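Side-chain contact in uncharacterized protein (Trypanosoma cruzi, PDB 6NEY), which contains a bromodomain and so probably reads acetylated lysines, as on histone tails, in a transcription-related role: residues E66-D71 with T75-D80. Residues are numbered along the deposited sequence; the frame is centred on the assembly and turned at random.
Sequences EAYSYD and TALRED
Y68 lies against the first turns of helix 75-92 in this bromodomain, where the loop after helix 56-64 meets the start of the next helix of the bundle. Apolar packing comes first. The side chain of L77 crosses the tyrosine at about a right angle and sets its CB over the middle of one ring face, a CH-pi contact with L77 CB 3.8 Å from the Y68 ring centroid and nearly along the normal. With chi1 at 172°, L77 CG lies beside the carbonyl carbon, and the second torsion then turns L77 CD1 to Y68 CE2, 3.8 Å away. A76 CB meets the ring at its edge instead, 3.8 Å from Y68 CD1. A59 and A63 of helix 56-64 and L15 of helix 12-21 also touch Y68, so the buried ring has neighbours on three helices.

Two hydrogen bonds to carboxylates join the segments. In D71, which closes a type I turn that begins at Y68, OD2 accepts the N-H of A76, with A76 N and D71 OD2 3.2 Å apart. The N-H arrives from the anti side, tilted 27° out of the carboxylate plane. D80 OD2 also forms a salt bridge with K62, which likewise touches the tyrosine, so one oxygen ties the helix to both loop and preceding helix. Y68 OH gives its proton to the anti lone pair of D80 OD2 at 2.7 Å.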
loop_
_atom_site.group_PDB
_atom_site.type_symbol
_atom_site.label_atom_id
_atom_site.label_comp_id
_atom_site.label_asym_id
_atom_site.label_seq_id
_atom_site.Cartn_x
_atom_site.Cartn_y
_atom_site.Cartn_z
ATOM N N GLU A 66 4.149 13.451 1.236
ATOM C CA GLU A 66 5.583 13.251 0.859
ATOM C C GLU A 66 6.247 12.134 1.675
ATOM O O GLU A 66 7.475 12.000 1.567
ATOM C CB GLU A 66 6.451 14.497 1.088
ATOM C CG GLU A 66 5.886 15.815 0.588
ATOM C CD GLU A 66 6.985 16.859 0.422
ATOM O OE1 GLU A 66 7.673 17.143 1.430
ATOM O OE2 GLU A 66 7.204 17.342 -0.719
ATOM N N ALA A 67 5.494 11.298 2.386
ATOM C CA ALA A 67 6.057 10.223 3.239
ATOM C C ALA A 67 6.954 9.289 2.410
ATOM O O ALA A 67 7.982 8.806 2.931
ATOM C CB ALA A 67 4.935 9.459 3.896
ATOM N N TYR A 68 6.598 9.048 1.140
ATOM C CA TYR A 68 7.188 7.965 0.304
ATOM C C TYR A 68 8.157 8.498 -0.767
ATOM O O TYR A 68 8.838 7.669 -1.403
ATOM C CB TYR A 68 6.073 7.184 -0.406
ATOM C CG TYR A 68 5.054 6.509 0.472
ATOM C CD1 TYR A 68 5.406 5.734 1.573
ATOM C CD2 TYR A 68 3.707 6.597 0.151
ATOM C CE1 TYR A 68 4.442 5.088 2.340
ATOM C CE2 TYR A 68 2.738 5.951 0.893
ATOM C CZ TYR A 68 3.100 5.207 2.005
ATOM O OH TYR A 68 2.097 4.595 2.710
ATOM N N SER A 69 8.239 9.813 -0.972
ATOM C CA SER A 69 8.816 10.427 -2.208
ATOM C C SER A 69 10.351 10.336 -2.240
ATOM O O SER A 69 10.924 10.629 -3.312
ATOM C CB SER A 69 8.374 11.847 -2.360
ATOM O OG SER A 69 6.964 11.945 -2.484
ATOM N N TYR A 70 10.996 10.007 -1.114
ATOM C CA TYR A 70 12.474 10.017 -0.952
ATOM C C TYR A 70 13.062 8.602 -0.980
ATOM O O TYR A 70 14.299 8.508 -0.946
ATOM C CB TYR A 70 12.860 10.786 0.316
ATOM C CG TYR A 70 12.427 12.226 0.258
ATOM C CD1 TYR A 70 11.146 12.596 0.625
ATOM C CD2 TYR A 70 13.266 13.208 -0.248
ATOM C CE1 TYR A 70 10.716 13.908 0.523
ATOM C CE2 TYR A 70 12.856 14.526 -0.351
ATOM C CZ TYR A 70 11.573 14.876 0.030
ATOM O OH TYR A 70 11.157 16.169 -0.058
ATOM N N ASP A 71 12.247 7.546 -1.074
ATOM C CA ASP A 71 12.735 6.138 -1.129
ATOM C C ASP A 71 12.797 5.675 -2.583
ATOM O O ASP A 71 11.736 5.442 -3.151
ATOM C CB ASP A 71 11.823 5.148 -0.395
ATOM C CG ASP A 71 11.707 5.350 1.103
ATOM O OD1 ASP A 71 12.603 6.016 1.689
ATOM O OD2 ASP A 71 10.726 4.816 1.675
ATOM N N THR A 75 10.382 1.643 -0.489
ATOM C CA THR A 75 10.434 0.633 0.599
ATOM C C THR A 75 9.302 0.874 1.604
ATOM O O THR A 75 8.663 -0.120 2.021
ATOM C CB THR A 75 11.802 0.643 1.296
ATOM O OG1 THR A 75 12.779 0.455 0.271
ATOM C CG2 THR A 75 11.911 -0.426 2.360
ATOM N N ALA A 76 9.100 2.123 2.027
ATOM C CA ALA A 76 8.125 2.508 3.075
ATOM C C ALA A 76 6.705 2.146 2.623
ATOM O O ALA A 76 5.904 1.621 3.438
ATOM C CB ALA A 76 8.245 3.981 3.366
ATOM N N LEU A 77 6.408 2.392 1.345
ATOM C CA LEU A 77 5.088 2.045 0.750
ATOM C C LEU A 77 4.962 0.523 0.681
ATOM O O LEU A 77 3.895 0.010 1.055
ATOM C CB LEU A 77 4.935 2.663 -0.646
ATOM C CG LEU A 77 3.688 2.212 -1.414
ATOM C CD1 LEU A 77 2.415 2.466 -0.626
ATOM C CD2 LEU A 77 3.608 2.885 -2.773
ATOM N N ARG A 78 5.998 -0.178 0.211
ATOM C CA ARG A 78 5.999 -1.673 0.149
ATOM C C ARG A 78 5.769 -2.263 1.556
ATOM O O ARG A 78 5.012 -3.250 1.657
ATOM C CB ARG A 78 7.289 -2.227 -0.466
ATOM C CG ARG A 78 7.510 -1.883 -1.935
ATOM C CD ARG A 78 8.869 -2.428 -2.358
ATOM N NE ARG A 78 9.359 -2.006 -3.669
ATOM C CZ ARG A 78 9.036 -2.540 -4.843
ATOM N NH1 ARG A 78 8.144 -3.516 -4.940
ATOM N NH2 ARG A 78 9.581 -2.051 -5.939
ATOM N N GLU A 79 6.413 -1.715 2.593
ATOM C CA GLU A 79 6.217 -2.099 4.029
ATOM C C GLU A 79 4.768 -1.852 4.478
ATOM O O GLU A 79 4.199 -2.714 5.180
ATOM C CB GLU A 79 7.162 -1.320 4.944
ATOM N N ASP A 80 4.165 -0.731 4.086
ATOM C CA ASP A 80 2.758 -0.428 4.448
ATOM C C ASP A 80 1.828 -1.436 3.753
ATOM O O ASP A 80 0.894 -1.905 4.419
ATOM C CB ASP A 80 2.393 1.029 4.173
ATOM C CG ASP A 80 2.875 2.017 5.210
ATOM O OD1 ASP A 80 3.332 1.570 6.297
ATOM O OD2 ASP A 80 2.801 3.231 4.921
#